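PDB 1NPE: nidogen from Mus musculus, which links laminin to other components of the basement membrane, probably gripping laminin through its six-bladed YWTD beta-propeller domain. Local coordinates for residues A[122-127]-A[138-143]; A[168-173]-A[184-189]. All blocks are in the same frame, centred on the assembly; numbering follows the deposited sequence.

Interaction 1. Residues A[122-127]-A[138-143]; sequences VNPRGI and WTDWNR. With CD (cadmium ion), chain C.
D140 has CG anti to the backbone N (chi1 -175°), which carries its carboxylate to the backbone of V122 and N123. W141 instead holds CG between its backbone N and carbonyl carbon (chi1 59°), which lays the indole against N123. The carboxylate accepts three backbone N-H groups. OD2 of D140 takes V122 N at 3.0 Å on the syn side. D140 OD1 takes N123 N at 2.8 Å and, from the opposite face of the carboxylate, N142 N at 3.0 Å; the latter closes an Asx turn. The amide of N123 stacks nearly parallel on the indole, with N123 OD1 3.3 Å from W141 CH2 and its CB over the five-membered ring. R125 covers the other face; R125 CZ lies 3.2 Å from W141 NE1, with the planes inclined by 30°. A salt bridge to E82 also holds this guanidinium. In the strands, a beta bulge shifts the register, and T139 OG1 accepts from G126 N and also hydrogen-bonds to P169 O of the next blade. V122 O binds cadmium at 2.3 Å, with S98, D101 and waters. W138, T139 and D140 end a YWTD motif. The buried carboxylate of D140 is matched by backbone N-H groups, which would tend to keep it ionised.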
ATOM      1  N   VAL A 122      -1.952  -9.841   5.726  1.00 14.49           N
ATOM      2  CA  VAL A 122      -1.685  -8.797   6.704  1.00 13.53           C
ATOM      3  C   VAL A 122      -1.384  -7.481   5.987  1.00 14.02           C
ATOM      4  O   VAL A 122      -1.975  -6.451   6.295  1.00 16.55           O
ATOM      5  CB  VAL A 122      -0.510  -9.206   7.627  1.00 12.79           C
ATOM      6  CG1 VAL A 122      -0.084  -8.038   8.540  1.00  9.99           C
ATOM      7  CG2 VAL A 122      -0.928 -10.413   8.473  1.00 11.97           C
ATOM      8  N   ASN A 123      -0.458  -7.523   5.034  1.00 14.22           N
ATOM      9  CA  ASN A 123      -0.096  -6.340   4.260  1.00 13.17           C
ATOM     10  C   ASN A 123       0.011  -6.645   2.760  1.00 12.73           C
ATOM     11  O   ASN A 123       1.054  -6.427   2.145  1.00 13.95           O
ATOM     12  CB  ASN A 123       1.213  -5.720   4.775  1.00 12.81           C
ATOM     13  CG  ASN A 123       0.993  -4.701   5.899  1.00 14.83           C
ATOM     14  OD1 ASN A 123       1.762  -4.638   6.853  1.00 15.28           O
ATOM     15  ND2 ASN A 123      -0.044  -3.891   5.771  1.00  9.99           N
ATOM     16  N   PRO A 124      -1.059  -7.193   2.154  1.00 11.72           N
ATOM     17  CA  PRO A 124      -0.966  -7.476   0.718  1.00 12.07           C
ATOM     18  C   PRO A 124      -0.805  -6.140   0.007  1.00 11.83           C
ATOM     19  O   PRO A 124      -1.279  -5.115   0.496  1.00 12.11           O
ATOM     20  CB  PRO A 124      -2.326  -8.101   0.406  1.00 10.72           C
ATOM     21  CG  PRO A 124      -3.237  -7.382   1.365  1.00 11.56           C
ATOM     22  CD  PRO A 124      -2.420  -7.468   2.645  1.00 11.17           C
ATOM     23  N   ARG A 125      -0.132  -6.140  -1.132  1.00 11.22           N
ATOM     24  CA  ARG A 125       0.061  -4.899  -1.857  1.00 11.34           C
ATOM     25  C   ARG A 125       0.124  -5.158  -3.351  1.00 11.40           C
ATOM     26  O   ARG A 125      -0.869  -4.971  -4.045  1.00 11.85           O
ATOM     27  CB  ARG A 125       1.312  -4.165  -1.336  1.00  9.99           C
ATOM     28  CG  ARG A 125       1.719  -2.931  -2.128  1.00 10.92           C
ATOM     29  CD  ARG A 125       2.771  -2.127  -1.383  1.00  9.99           C
ATOM     30  NE  ARG A 125       2.176  -1.281  -0.356  1.00 10.09           N
ATOM     31  CZ  ARG A 125       2.847  -0.692   0.630  1.00 12.49           C
ATOM     32  NH1 ARG A 125       4.162  -0.859   0.757  1.00  9.99           N
ATOM     33  NH2 ARG A 125       2.208   0.140   1.440  1.00 11.50           N
ATOM     34  N   GLY A 126       1.272  -5.617  -3.840  1.00 11.60           N
ATOM     35  CA  GLY A 126       1.406  -5.890  -5.257  1.00 10.85           C
ATOM     36  C   GLY A 126       0.550  -7.061  -5.701  1.00 10.76           C
ATOM     37  O   GLY A 126       0.395  -8.038  -4.974  1.00 10.70           O
ATOM     38  N   ILE A 127      -0.041  -6.946  -6.884  1.00 10.92           N
ATOM     39  CA  ILE A 127      -0.864  -8.018  -7.436  1.00 11.56           C
ATOM     40  C   ILE A 127      -0.929  -7.922  -8.963  1.00 12.02           C
ATOM     41  O   ILE A 127      -1.080  -6.838  -9.525  1.00 11.90           O
ATOM     42  CB  ILE A 127      -2.289  -8.046  -6.826  1.00 11.10           C
ATOM     43  CG1 ILE A 127      -3.036  -9.294  -7.305  1.00 12.15           C
ATOM     44  CG2 ILE A 127      -3.069  -6.804  -7.216  1.00  9.99           C
ATOM     45  CD1 ILE A 127      -4.399  -9.480  -6.662  1.00 14.39           C
ATOM     46  N   TRP A 138       0.629 -12.287  -5.967  1.00 13.37           N
ATOM     47  CA  TRP A 138       0.624 -11.101  -5.111  1.00 13.32           C
ATOM     48  C   TRP A 138       1.712 -11.116  -4.057  1.00 13.23           C
ATOM     49  O   TRP A 138       2.313 -12.160  -3.789  1.00 12.44           O
ATOM     50  CB  TRP A 138      -0.737 -10.917  -4.435  1.00 13.41           C
ATOM     51  CG  TRP A 138      -1.091 -11.973  -3.423  1.00 14.44           C
ATOM     52  CD1 TRP A 138      -0.839 -11.941  -2.076  1.00 13.88           C
ATOM     53  CD2 TRP A 138      -1.826 -13.178  -3.664  1.00 13.14           C
ATOM     54  NE1 TRP A 138      -1.381 -13.046  -1.467  1.00 15.01           N
ATOM     55  CE2 TRP A 138      -1.995 -13.821  -2.418  1.00 15.24           C
ATOM     56  CE3 TRP A 138      -2.368 -13.774  -4.811  1.00 12.10           C
ATOM     57  CZ2 TRP A 138      -2.688 -15.035  -2.285  1.00 16.07           C
ATOM     58  CZ3 TRP A 138      -3.053 -14.979  -4.680  1.00 14.08           C
ATOM     59  CH2 TRP A 138      -3.207 -15.596  -3.425  1.00 14.64           C
ATOM     60  N   THR A 139       1.985  -9.941  -3.491  1.00 13.11           N
ATOM     61  CA  THR A 139       2.982  -9.815  -2.433  1.00 13.66           C
ATOM     62  C   THR A 139       2.270  -9.417  -1.150  1.00 14.72           C
ATOM     63  O   THR A 139       1.181  -8.838  -1.183  1.00 16.15           O
ATOM     64  CB  THR A 139       4.042  -8.721  -2.720  1.00 12.89           C
ATOM     65  OG1 THR A 139       3.453  -7.423  -2.574  1.00 14.41           O
ATOM     66  CG2 THR A 139       4.605  -8.861  -4.114  1.00 12.18           C
ATOM     67  N   ASP A 140       2.871  -9.774  -0.025  1.00 15.37           N
ATOM     68  CA  ASP A 140       2.346  -9.420   1.287  1.00 16.30           C
ATOM     69  C   ASP A 140       3.604  -9.037   2.045  1.00 14.74           C
ATOM     70  O   ASP A 140       4.416  -9.892   2.387  1.00 15.44           O
ATOM     71  CB  ASP A 140       1.644 -10.611   1.954  1.00 17.10           C
ATOM     72  CG  ASP A 140       0.981 -10.244   3.292  1.00 18.87           C
ATOM     73  OD1 ASP A 140       1.433  -9.305   3.975  1.00 18.38           O
ATOM     74  OD2 ASP A 140       0.006 -10.915   3.677  1.00 20.14           O
ATOM     75  N   TRP A 141       3.782  -7.744   2.285  1.00 15.44           N
ATOM     76  CA  TRP A 141       4.983  -7.292   2.975  1.00 15.73           C
ATOM     77  C   TRP A 141       5.000  -7.451   4.489  1.00 14.63           C
ATOM     78  O   TRP A 141       5.808  -6.816   5.167  1.00 17.20           O
ATOM     79  CB  TRP A 141       5.384  -5.877   2.532  1.00 12.47           C
ATOM     80  CG  TRP A 141       4.365  -4.831   2.761  1.00 12.92           C
ATOM     81  CD1 TRP A 141       3.392  -4.436   1.894  1.00 13.09           C
ATOM     82  CD2 TRP A 141       4.257  -3.981   3.906  1.00 12.87           C
ATOM     83  NE1 TRP A 141       2.686  -3.383   2.422  1.00 13.32           N
ATOM     84  CE2 TRP A 141       3.198  -3.080   3.656  1.00 14.47           C
ATOM     85  CE3 TRP A 141       4.958  -3.887   5.118  1.00 16.50           C
ATOM     86  CZ2 TRP A 141       2.817  -2.091   4.576  1.00 16.34           C
ATOM     87  CZ3 TRP A 141       4.578  -2.901   6.042  1.00 16.16           C
ATOM     88  CH2 TRP A 141       3.518  -2.018   5.760  1.00 15.80           C
ATOM     89  N   ASN A 142       4.126  -8.326   4.994  1.00 15.85           N
ATOM     90  CA  ASN A 142       4.011  -8.693   6.421  1.00 16.07           C
ATOM     91  C   ASN A 142       5.413  -8.657   7.036  1.00 16.45           C
ATOM     92  O   ASN A 142       6.245  -9.508   6.730  1.00 15.05           O
ATOM     93  CB  ASN A 142       3.456 -10.131   6.494  1.00 15.74           C
ATOM     94  CG  ASN A 142       3.201 -10.632   7.925  1.00 15.33           C
ATOM     95  OD1 ASN A 142       2.391 -11.537   8.121  1.00 15.30           O
ATOM     96  ND2 ASN A 142       3.896 -10.075   8.906  1.00 13.54           N
ATOM     97  N   ARG A 143       5.672  -7.663   7.881  1.00 17.79           N
ATOM     98  CA  ARG A 143       6.987  -7.506   8.506  1.00 20.23           C
ATOM     99  C   ARG A 143       7.592  -8.797   9.046  1.00 21.11           C
ATOM    100  O   ARG A 143       8.777  -9.067   8.841  1.00 21.92           O
ATOM    101  CB  ARG A 143       6.923  -6.471   9.631  1.00 19.22           C
ATOM    102  CG  ARG A 143       6.907  -5.032   9.171  1.00 19.89           C
ATOM    103  CD  ARG A 143       8.295  -4.538   8.797  1.00 17.96           C
ATOM    104  NE  ARG A 143       8.271  -3.112   8.495  1.00 18.95           N
ATOM    105  CZ  ARG A 143       9.296  -2.419   8.008  1.00 19.45           C
ATOM    106  NH1 ARG A 143      10.464  -3.003   7.763  1.00 18.76           N
ATOM    107  NH2 ARG A 143       9.133  -1.138   7.725  1.00 17.57           N
TER
HETATM  108 CD    CD C5001      -3.693  -5.462   7.497  1.00 25.29          CD
HETATM  109  O   HOH W   1       3.500  -5.721   8.718  1.00 12.25           O
HETATM  110  O   HOH W   2       0.073  -2.935   1.738  1.00 18.44           O
HETATM  111  O   HOH W   3      -3.215  -6.882   9.472  1.00 24.75           O
HETATM  112  O   HOH W   4      -1.741  -3.729   7.795  1.00 16.80           O
HETATM  113  O   HOH W   5      -5.321  -3.901   8.938  1.00 21.40           O

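Interaction 2. Residues A[168-173]-A[184-189]; sequences LPNGLT and VDAGTH. With CD (cadmium ion), chain D.
D185 extends its side chain with CG anti to the backbone N (chi1 -163°), which swings the carboxylate to the backbone N of L168. D185 OD1 accepts from L168 N at 2.6 Å, the donor lying above the carboxylate plane. D185 OD1 also takes G187 N at 2.7 Å, nearly in line with the C-O bond, and T188 N from well above the plane. OD2 turns to G167 N. With an alanine in place of D185, the N-H groups of L168, G187 and T188 would probably lose their shared acceptor, and the turn would be less firmly fixed to the strand. L168 has CG anti to its carbonyl carbon (chi1 -59°), which lays L168 CD1 alongside A186, 4.1 Å from A186 O. N170 brings ND2 to 3.5 Å from A186 CB, while its OD1 bonds to R125 and its ND2 to P211 O. V184 rests CG2 3.8 Å from G171 O. Backbone bonds join N170 N to V184 O and V184 N to G171 O. Past the turn, H189 NE2 binds cadmium at 2.1 Å, and its ND1 bonds to Q209 O. The aspartate at a strand end, with its Asx turn and the adjacent beta bulge, fits the last position of a YWTD-type motif in a beta-propeller blade.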
ATOM      1  N   LEU A 168      10.618  -6.529   2.309  1.00 15.35           N
ATOM      2  CA  LEU A 168       9.434  -5.738   2.033  1.00 13.45           C
ATOM      3  C   LEU A 168       9.091  -5.835   0.540  1.00 13.11           C
ATOM      4  O   LEU A 168       9.426  -4.937  -0.244  1.00 15.79           O
ATOM      5  CB  LEU A 168       9.666  -4.276   2.441  1.00 12.09           C
ATOM      6  CG  LEU A 168      10.011  -3.987   3.911  1.00 14.25           C
ATOM      7  CD1 LEU A 168      10.369  -2.502   4.100  1.00 13.28           C
ATOM      8  CD2 LEU A 168       8.853  -4.376   4.822  1.00 13.44           C
ATOM      9  N   PRO A 169       8.521  -6.979   0.105  1.00 12.55           N
ATOM     10  CA  PRO A 169       8.165  -7.118  -1.314  1.00 12.40           C
ATOM     11  C   PRO A 169       6.965  -6.219  -1.593  1.00 11.79           C
ATOM     12  O   PRO A 169       5.835  -6.560  -1.261  1.00 11.81           O
ATOM     13  CB  PRO A 169       7.827  -8.606  -1.443  1.00 11.82           C
ATOM     14  CG  PRO A 169       7.336  -8.981  -0.080  1.00 10.65           C
ATOM     15  CD  PRO A 169       8.293  -8.240   0.833  1.00 11.68           C
ATOM     16  N   ASN A 170       7.235  -5.041  -2.150  1.00 11.35           N
ATOM     17  CA  ASN A 170       6.187  -4.068  -2.424  1.00 11.38           C
ATOM     18  C   ASN A 170       5.407  -4.225  -3.720  1.00  9.99           C
ATOM     19  O   ASN A 170       4.225  -3.918  -3.774  1.00 11.35           O
ATOM     20  CB  ASN A 170       6.748  -2.654  -2.302  1.00 11.25           C
ATOM     21  CG  ASN A 170       6.998  -2.255  -0.857  1.00 13.24           C
ATOM     22  OD1 ASN A 170       6.263  -2.662   0.052  1.00 14.18           O
ATOM     23  ND2 ASN A 170       8.028  -1.449  -0.636  1.00 10.96           N
ATOM     24  N   GLY A 171       6.074  -4.672  -4.772  1.00 11.23           N
ATOM     25  CA  GLY A 171       5.391  -4.851  -6.033  1.00  9.99           C
ATOM     26  C   GLY A 171       5.960  -6.009  -6.820  1.00 10.45           C
ATOM     27  O   GLY A 171       7.079  -6.459  -6.566  1.00 11.46           O
ATOM     28  N   LEU A 172       5.156  -6.555  -7.721  1.00 11.14           N
ATOM     29  CA  LEU A 172       5.629  -7.644  -8.562  1.00 12.29           C
ATOM     30  C   LEU A 172       5.073  -7.516  -9.967  1.00 11.40           C
ATOM     31  O   LEU A 172       4.144  -6.741 -10.221  1.00 12.23           O
ATOM     32  CB  LEU A 172       5.324  -9.016  -7.952  1.00 11.60           C
ATOM     33  CG  LEU A 172       3.962  -9.683  -8.094  1.00 11.84           C
ATOM     34  CD1 LEU A 172       3.966 -10.900  -7.200  1.00 10.37           C
ATOM     35  CD2 LEU A 172       2.842  -8.734  -7.698  1.00 13.24           C
ATOM     36  N   THR A 173       5.651  -8.261 -10.890  1.00  9.99           N
ATOM     37  CA  THR A 173       5.200  -8.182 -12.265  1.00 13.41           C
ATOM     38  C   THR A 173       5.448  -9.516 -12.945  1.00 14.00           C
ATOM     39  O   THR A 173       6.319 -10.276 -12.525  1.00 16.53           O
ATOM     40  CB  THR A 173       5.918  -7.010 -13.009  1.00 11.94           C
ATOM     41  OG1 THR A 173       5.356  -6.855 -14.316  1.00 15.57           O
ATOM     42  CG2 THR A 173       7.425  -7.248 -13.107  1.00  9.99           C
ATOM     43  N   VAL A 184      10.063  -6.375  -6.509  1.00 11.78           N
ATOM     44  CA  VAL A 184      11.049  -5.419  -6.009  1.00 10.86           C
ATOM     45  C   VAL A 184      10.879  -5.427  -4.494  1.00 11.69           C
ATOM     46  O   VAL A 184       9.757  -5.415  -3.984  1.00 10.93           O
ATOM     47  CB  VAL A 184      10.860  -4.003  -6.607  1.00 11.64           C
ATOM     48  CG1 VAL A 184      11.160  -4.031  -8.098  1.00  9.99           C
ATOM     49  CG2 VAL A 184       9.445  -3.483  -6.354  1.00  9.99           C
ATOM     50  N   ASP A 185      11.996  -5.476  -3.781  1.00 13.54           N
ATOM     51  CA  ASP A 185      11.967  -5.580  -2.329  1.00 15.21           C
ATOM     52  C   ASP A 185      12.692  -4.423  -1.661  1.00 15.06           C
ATOM     53  O   ASP A 185      13.899  -4.277  -1.804  1.00 13.73           O
ATOM     54  CB  ASP A 185      12.602  -6.922  -1.940  1.00 16.87           C
ATOM     55  CG  ASP A 185      12.284  -7.345  -0.515  1.00 20.63           C
ATOM     56  OD1 ASP A 185      12.436  -6.526   0.409  1.00 21.62           O
ATOM     57  OD2 ASP A 185      11.906  -8.518  -0.316  1.00 21.31           O
ATOM     58  N   ALA A 186      11.951  -3.623  -0.898  1.00 15.36           N
ATOM     59  CA  ALA A 186      12.534  -2.468  -0.215  1.00 16.24           C
ATOM     60  C   ALA A 186      13.203  -2.832   1.107  1.00 17.75           C
ATOM     61  O   ALA A 186      13.692  -1.955   1.822  1.00 20.11           O
ATOM     62  CB  ALA A 186      11.482  -1.392  -0.004  1.00 14.44           C
ATOM     63  N   GLY A 187      13.214  -4.127   1.423  1.00 17.99           N
ATOM     64  CA  GLY A 187      13.831  -4.615   2.646  1.00 18.12           C
ATOM     65  C   GLY A 187      15.188  -5.238   2.355  1.00 19.80           C
ATOM     66  O   GLY A 187      16.159  -5.002   3.080  1.00 19.20           O
ATOM     67  N   THR A 188      15.237  -6.061   1.306  1.00 19.92           N
ATOM     68  CA  THR A 188      16.472  -6.709   0.876  1.00 20.63           C
ATOM     69  C   THR A 188      17.182  -5.825  -0.160  1.00 20.75           C
ATOM     70  O   THR A 188      18.272  -6.155  -0.629  1.00 19.95           O
ATOM     71  CB  THR A 188      16.196  -8.086   0.227  1.00 22.03           C
ATOM     72  OG1 THR A 188      15.338  -7.922  -0.909  1.00 21.91           O
ATOM     73  CG2 THR A 188      15.540  -9.035   1.228  1.00 22.56           C
ATOM     74  N   HIS A 189      16.531  -4.720  -0.528  1.00 21.11           N
ATOM     75  CA  HIS A 189      17.054  -3.756  -1.500  1.00 22.52           C
ATOM     76  C   HIS A 189      17.392  -4.357  -2.859  1.00 22.73           C
ATOM     77  O   HIS A 189      18.442  -4.072  -3.439  1.00 22.51           O
ATOM     78  CB  HIS A 189      18.257  -3.001  -0.918  1.00 21.60           C
ATOM     79  CG  HIS A 189      17.925  -2.235   0.322  1.00 24.77           C
ATOM     80  ND1 HIS A 189      17.131  -1.106   0.306  1.00 25.19           N
ATOM     81  CD2 HIS A 189      18.217  -2.474   1.621  1.00 23.71           C
ATOM     82  CE1 HIS A 189      16.944  -0.687   1.544  1.00 25.11           C
ATOM     83  NE2 HIS A 189      17.593  -1.498   2.361  1.00 27.45           N
TER
HETATM   84 CD    CD D5003      17.272  -1.004   4.350  1.00 45.34          CD
HETATM   85  O   HOH W   6      16.488   1.214   4.250  1.00 35.39           O
HETATM   86  O   HOH W   7      18.980  -1.785   4.736  1.00 35.44           O

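In the fold
Interactions 1 and 2 occupy equivalent places in neighbouring propeller blades. Each joins the first two strands of its sheet; each has a beta bulge and an aspartate that accepts backbone N-H groups. Both are largely buried, but interaction 1 has V122 exposed at its edge and buries more surface, 590 Å² against 321 Å². It adds an indole layered between an amide and a guanidinium; in interaction 2 the small A186 takes that place, touching L168 and the amide of N170. The blades meet directly: R125 NH1 lies 2.9 Å from N170 OD1, and L172 packs on G126 and I127. R125 and N170 also bond to a chain of another protein, so this seam takes part in the partner's binding.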